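Local coordinates for kelch domain-containing protein (Colletotrichum graminicola M1.001, PDB 5C86) that probably oxidises alcohols to carbonyl products at a single copper site, as other secreted fungal oxidases of the galactose oxidase family do, at residues A[29-34]-A[84-89]; A[284-289]-A[344-349]. All blocks are in the same frame, centred on the assembly; numbering follows the deposited sequence.

Contact 1 (A[29-34]-A[84-89])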
loop_
_atom_site.group_PDB
_atom_site.type_symbol
_atom_site.label_atom_id
_atom_site.label_comp_id
_atom_site.label_asym_id
_atom_site.label_seq_id
_atom_site.Cartn_x
_atom_site.Cartn_y
_atom_site.Cartn_z
ATOM N N LEU A 29 -7.282 -9.394 -5.799
ATOM C CA LEU A 29 -6.376 -10.553 -6.019
ATOM C C LEU A 29 -5.569 -10.826 -4.762
ATOM O O LEU A 29 -4.947 -9.901 -4.228
ATOM C CB LEU A 29 -5.414 -10.351 -7.177
ATOM C CG LEU A 29 -4.436 -11.458 -7.621
ATOM C CD1 LEU A 29 -5.201 -12.639 -8.145
ATOM C CD2 LEU A 29 -3.562 -10.924 -8.695
ATOM N N VAL A 30 -5.596 -12.062 -4.284
ATOM C CA VAL A 30 -4.851 -12.440 -3.092
ATOM C C VAL A 30 -3.883 -13.593 -3.402
ATOM O O VAL A 30 -4.183 -14.435 -4.283
ATOM C CB VAL A 30 -5.753 -12.755 -1.921
ATOM C CG1 VAL A 30 -6.881 -11.752 -1.800
ATOM C CG2 VAL A 30 -6.322 -14.192 -1.991
ATOM N N TRP A 31 -2.798 -13.673 -2.651
ATOM C CA TRP A 31 -1.933 -14.851 -2.783
ATOM C C TRP A 31 -1.236 -15.162 -1.482
ATOM O O TRP A 31 -1.078 -14.338 -0.603
ATOM C CB TRP A 31 -0.928 -14.742 -3.892
ATOM C CG TRP A 31 0.215 -13.760 -3.780
ATOM C CD1 TRP A 31 1.426 -14.012 -3.235
ATOM C CD2 TRP A 31 0.259 -12.402 -4.253
ATOM N NE1 TRP A 31 2.255 -12.952 -3.369
ATOM C CE2 TRP A 31 1.546 -11.930 -3.970
ATOM C CE3 TRP A 31 -0.670 -11.546 -4.873
ATOM C CZ2 TRP A 31 1.987 -10.630 -4.286
ATOM C CZ3 TRP A 31 -0.243 -10.225 -5.200
ATOM C CH2 TRP A 31 1.086 -9.807 -4.931
ATOM N N SER A 32 -0.810 -16.437 -1.335
ATOM C CA SER A 32 -0.111 -16.948 -0.115
ATOM C C SER A 32 1.309 -17.244 -0.488
ATOM O O SER A 32 2.238 -16.492 -0.179
ATOM C CB SER A 32 -0.850 -18.136 0.460
ATOM O OG SER A 32 -1.121 -19.152 -0.568
ATOM N N SER A 33 1.543 -18.378 -1.184
ATOM C CA SER A 33 2.858 -18.958 -1.420
ATOM C C SER A 33 2.619 -20.175 -2.341
ATOM O O SER A 33 1.495 -20.348 -2.859
ATOM C CB SER A 33 3.460 -19.473 -0.117
ATOM O OG SER A 33 2.622 -20.435 0.439
ATOM N N GLY A 34 3.619 -21.057 -2.346
ATOM C CA GLY A 34 3.430 -22.405 -2.983
ATOM C C GLY A 34 2.537 -23.352 -2.282
ATOM O O GLY A 34 2.340 -24.473 -2.804
ATOM N N ILE A 84 1.321 -5.574 -12.195
ATOM C CA ILE A 84 1.798 -5.884 -10.822
ATOM C C ILE A 84 3.119 -6.626 -10.918
ATOM O O ILE A 84 3.170 -7.727 -11.475
ATOM C CB ILE A 84 0.774 -6.697 -10.051
ATOM C CG1 ILE A 84 -0.607 -6.074 -10.073
ATOM C CG2 ILE A 84 1.307 -6.925 -8.640
ATOM C CD1 ILE A 84 -1.677 -6.975 -9.658
ATOM N N ILE A 85 4.153 -5.973 -10.486
ATOM C CA ILE A 85 5.510 -6.514 -10.512
ATOM C C ILE A 85 5.896 -7.007 -9.136
ATOM O O ILE A 85 5.955 -6.210 -8.179
ATOM C CB ILE A 85 6.485 -5.505 -11.058
ATOM C CG1 ILE A 85 6.156 -5.129 -12.563
ATOM C CG2 ILE A 85 7.943 -6.027 -10.974
ATOM C CD1 ILE A 85 7.051 -4.091 -13.206
ATOM N N VAL A 86 6.172 -8.319 -8.979
ATOM C CA VAL A 86 6.467 -8.946 -7.731
ATOM C C VAL A 86 7.893 -9.505 -7.768
ATOM O O VAL A 86 8.235 -10.241 -8.689
ATOM C CB VAL A 86 5.415 -10.001 -7.420
ATOM C CG1 VAL A 86 5.673 -10.721 -6.149
ATOM C CG2 VAL A 86 4.001 -9.431 -7.381
ATOM N N THR A 87 8.681 -9.195 -6.768
ATOM C CA THR A 87 10.115 -9.483 -6.747
ATOM C C THR A 87 10.452 -10.351 -5.571
ATOM O O THR A 87 10.111 -10.074 -4.426
ATOM C CB THR A 87 10.951 -8.233 -6.683
ATOM O OG1 THR A 87 10.414 -7.245 -5.729
ATOM C CG2 THR A 87 11.015 -7.578 -8.001
ATOM N N GLY A 88 11.267 -11.387 -5.826
ATOM C CA GLY A 88 11.909 -12.140 -4.713
ATOM C C GLY A 88 10.947 -12.868 -3.852
ATOM O O GLY A 88 9.876 -13.319 -4.263
ATOM N N GLY A 89 11.334 -12.967 -2.575
ATOM C CA GLY A 89 10.608 -13.758 -1.644
ATOM C C GLY A 89 11.165 -15.189 -1.612
ATOM O O GLY A 89 12.373 -15.344 -1.648
#

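Contact 2 (A[284-289]-A[344-349])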
loop_
_atom_site.group_PDB
_atom_site.type_symbol
_atom_site.label_atom_id
_atom_site.label_comp_id
_atom_site.label_asym_id
_atom_site.label_seq_id
_atom_site.Cartn_x
_atom_site.Cartn_y
_atom_site.Cartn_z
ATOM N N VAL A 284 -4.502 2.505 5.758
ATOM C CA VAL A 284 -5.122 2.711 4.464
ATOM C C VAL A 284 -5.601 4.138 4.364
ATOM O O VAL A 284 -6.401 4.574 5.169
ATOM C CB VAL A 284 -6.276 1.714 4.226
ATOM C CG1 VAL A 284 -6.967 2.012 2.891
ATOM C CG2 VAL A 284 -5.758 0.271 4.229
ATOM N N VAL A 285 -5.164 4.850 3.317
ATOM C CA VAL A 285 -5.694 6.187 3.027
ATOM C C VAL A 285 -6.989 6.100 2.217
ATOM O O VAL A 285 -7.076 5.327 1.291
ATOM C CB VAL A 285 -4.679 7.170 2.399
ATOM C CG1 VAL A 285 -4.249 6.795 1.030
ATOM C CG2 VAL A 285 -5.220 8.622 2.356
ATOM N N MET A 286 -7.967 6.880 2.625
ATOM C CA MET A 286 -9.284 6.981 2.029
ATOM C C MET A 286 -9.462 8.245 1.183
ATOM O O MET A 286 -8.678 9.197 1.304
ATOM C CB MET A 286 -10.272 6.932 3.164
ATOM C CG MET A 286 -10.453 5.513 3.712
ATOM S SD MET A 286 -11.329 5.589 5.301
ATOM C CE MET A 286 -10.109 6.124 6.164
ATOM N N PRO A 287 -10.505 8.274 0.343
ATOM C CA PRO A 287 -10.614 9.421 -0.569
ATOM C C PRO A 287 -10.723 10.763 0.088
ATOM O O PRO A 287 -10.306 11.749 -0.577
ATOM C CB PRO A 287 -11.896 9.143 -1.371
ATOM C CG PRO A 287 -12.432 7.904 -0.842
ATOM C CD PRO A 287 -11.368 7.166 -0.096
ATOM N N ASP A 288 -11.265 10.878 1.276
ATOM C CA ASP A 288 -11.331 12.137 1.975
ATOM C C ASP A 288 -10.111 12.525 2.702
ATOM O O ASP A 288 -10.096 13.572 3.358
ATOM C CB ASP A 288 -12.454 12.095 3.016
ATOM C CG ASP A 288 -12.364 10.973 4.018
ATOM O OD1 ASP A 288 -11.413 10.191 3.991
ATOM O OD2 ASP A 288 -13.299 10.892 4.888
ATOM N N GLY A 289 -9.049 11.727 2.635
ATOM C CA GLY A 289 -7.780 12.071 3.290
ATOM C C GLY A 289 -7.604 11.542 4.663
ATOM O O GLY A 289 -6.525 11.611 5.201
ATOM N N ALA A 344 -14.785 2.347 -2.071
ATOM C CA ALA A 344 -14.442 3.154 -0.905
ATOM C C ALA A 344 -14.602 2.443 0.455
ATOM O O ALA A 344 -14.437 3.070 1.486
ATOM C CB ALA A 344 -15.169 4.516 -0.932
ATOM N N THR A 345 -14.871 1.136 0.402
ATOM C CA THR A 345 -14.745 0.284 1.564
ATOM C C THR A 345 -13.258 -0.176 1.619
ATOM O O THR A 345 -12.462 0.014 0.679
ATOM C CB THR A 345 -15.654 -0.976 1.465
ATOM O OG1 THR A 345 -15.161 -1.787 0.415
ATOM C CG2 THR A 345 -17.095 -0.535 1.303
ATOM N N ILE A 346 -12.922 -0.823 2.742
ATOM C CA ILE A 346 -11.565 -1.258 3.011
ATOM C C ILE A 346 -11.538 -2.727 3.362
ATOM O O ILE A 346 -12.179 -3.145 4.331
ATOM C CB ILE A 346 -10.915 -0.487 4.117
ATOM C CG1 ILE A 346 -11.037 1.024 3.893
ATOM C CG2 ILE A 346 -9.435 -0.864 4.178
ATOM C CD1 ILE A 346 -10.351 1.929 4.906
ATOM N N TRP A 347 -10.875 -3.481 2.554
ATOM C CA TRP A 347 -10.538 -4.904 2.930
ATOM C C TRP A 347 -9.685 -4.961 4.141
ATOM O O TRP A 347 -8.744 -4.192 4.305
ATOM C CB TRP A 347 -9.815 -5.572 1.795
ATOM C CG TRP A 347 -9.059 -6.775 2.185
ATOM C CD1 TRP A 347 -7.673 -6.838 2.333
ATOM C CD2 TRP A 347 -9.558 -8.079 2.400
ATOM N NE1 TRP A 347 -7.312 -8.124 2.706
ATOM C CE2 TRP A 347 -8.456 -8.883 2.721
ATOM C CE3 TRP A 347 -10.839 -8.633 2.410
ATOM C CZ2 TRP A 347 -8.609 -10.263 3.036
ATOM C CZ3 TRP A 347 -10.996 -10.006 2.714
ATOM C CH2 TRP A 347 -9.888 -10.758 3.033
ATOM N N SER A 348 -10.026 -5.883 5.065
ATOM C CA SER A 348 -9.153 -6.283 6.209
ATOM C C SER A 348 -9.226 -7.813 6.421
ATOM O O SER A 348 -10.359 -8.329 6.587
ATOM C CB SER A 348 -9.606 -5.594 7.458
ATOM O OG SER A 348 -8.945 -6.109 8.601
ATOM N N GLY A 349 -8.071 -8.463 6.314
ATOM C CA GLY A 349 -8.150 -9.896 6.563
ATOM C C GLY A 349 -6.828 -10.510 6.648
ATOM O O GLY A 349 -5.832 -9.878 6.816
#

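Contact 1 (A[29-34]-A[84-89])
Trp31 meets Val86 because chi1 of 69° sets its CG between the backbone N and the carbonyl carbon, and chi2 of 90° turns the indole plane square to that of CA, CB and CG, its benzo end running toward segment 84-89. Val86 comes from the opposite direction with CG1 anti to its backbone N (chi1 179°), which turns both methyls to the ring. CG2 of Val86 lies 3.8 Å from CH2 of Trp31 and CG1 of Val86 4.1 Å from CZ2 of Trp31, an oblique approach. The indole cannot easily swivel, since its NE1 is hydrogen-bonded to the carbonyl O of Met71, while Thr47 and Thr49 touch it. Two residues back along each strand, CD2 of Leu29 and CD1 of Ile84 are a looser apolar pair at 4.5 Å. The strands run in the same sense, with the CA atoms of Trp31 and Val86 11.4 Å apart, so they meet through side chains and not backbone pairing. The Trp31 side chain is about 8 Å from that of His423, a copper ligand, though this apo model lacks the metal. This is the face-to-face packing of neighbouring blades in a Kelch beta-propeller, near the metal-free copper site.

Contact 2 (A[284-289]-A[344-349])
Ile346 carries this contact: its CG2 packs on Val284, while CD1, at the end of the other branch, touches both Val284 and Met286. CG2 of Ile346, anti to the backbone N, sits 3.8 Å from CG2 of Val284. These two side chains lie alongside, pointing opposite ways, and CD1 of Ile346 is 3.9 Å from CG1 of Val284. With chi1 of -51° and chi2 of -177°, the CG1 arm of Ile346 extends to bring CD1 against Met286. The methionine chain lies across it at about a right angle, touching CD1 of Ile346 with its CG at 3.8 Å and its SD at the same distance. Further along, the ring of Pro287 adds a slacker touch, CG of Pro287 to CB of Ala344 at 4.4 Å. The strands run antiparallel, and the contact is wholly apolar and buried.

Around this first shell, Trp292 packs on both Met286 and Ile346, while Trp368 touches Ile346 from its own sheet. Tyr372 lies against Met286 and Pro287, and its OH is hydrogen-bonded to the carbonyl O of Ala344.

Further out, Met286 to Gly289 form a type I turn closed by the bond from Gly289 N to Met286 O (2.9 Å), which sets the course of the chain just after the strand. Ser414 OG and Arg431 NE both bind the carbonyl O of Pro287, and Phe464 packs on Pro287 and Ala344; these three come from the C-terminal beta domain. The innermost strand of one propeller blade thus meets the second strand of the next, at the edge where the early-set domain closes on the Kelch propeller, as in galactose oxidase.

Overall arrangement
From the N terminus, strand 5-11 is laid down first, as the outer strand of the blade that the chain completes only with 336-369, so the ring is closed by the first strand of the propeller joining its last three. Contact 1 then joins the next blade, 18-66, to the blade 75-111, closing a loop of 49 residues. After three further blades, contact 2 joins the blade 282-324 to the closing blade, across 54 residues. The two loops follow one another, neither nested nor crossed. Their centres are 22 Å apart and their nearest atoms about 5 Å, without touching. Contact 2 lies at one side of the closing blade, while contact 1 is one interface past its other side.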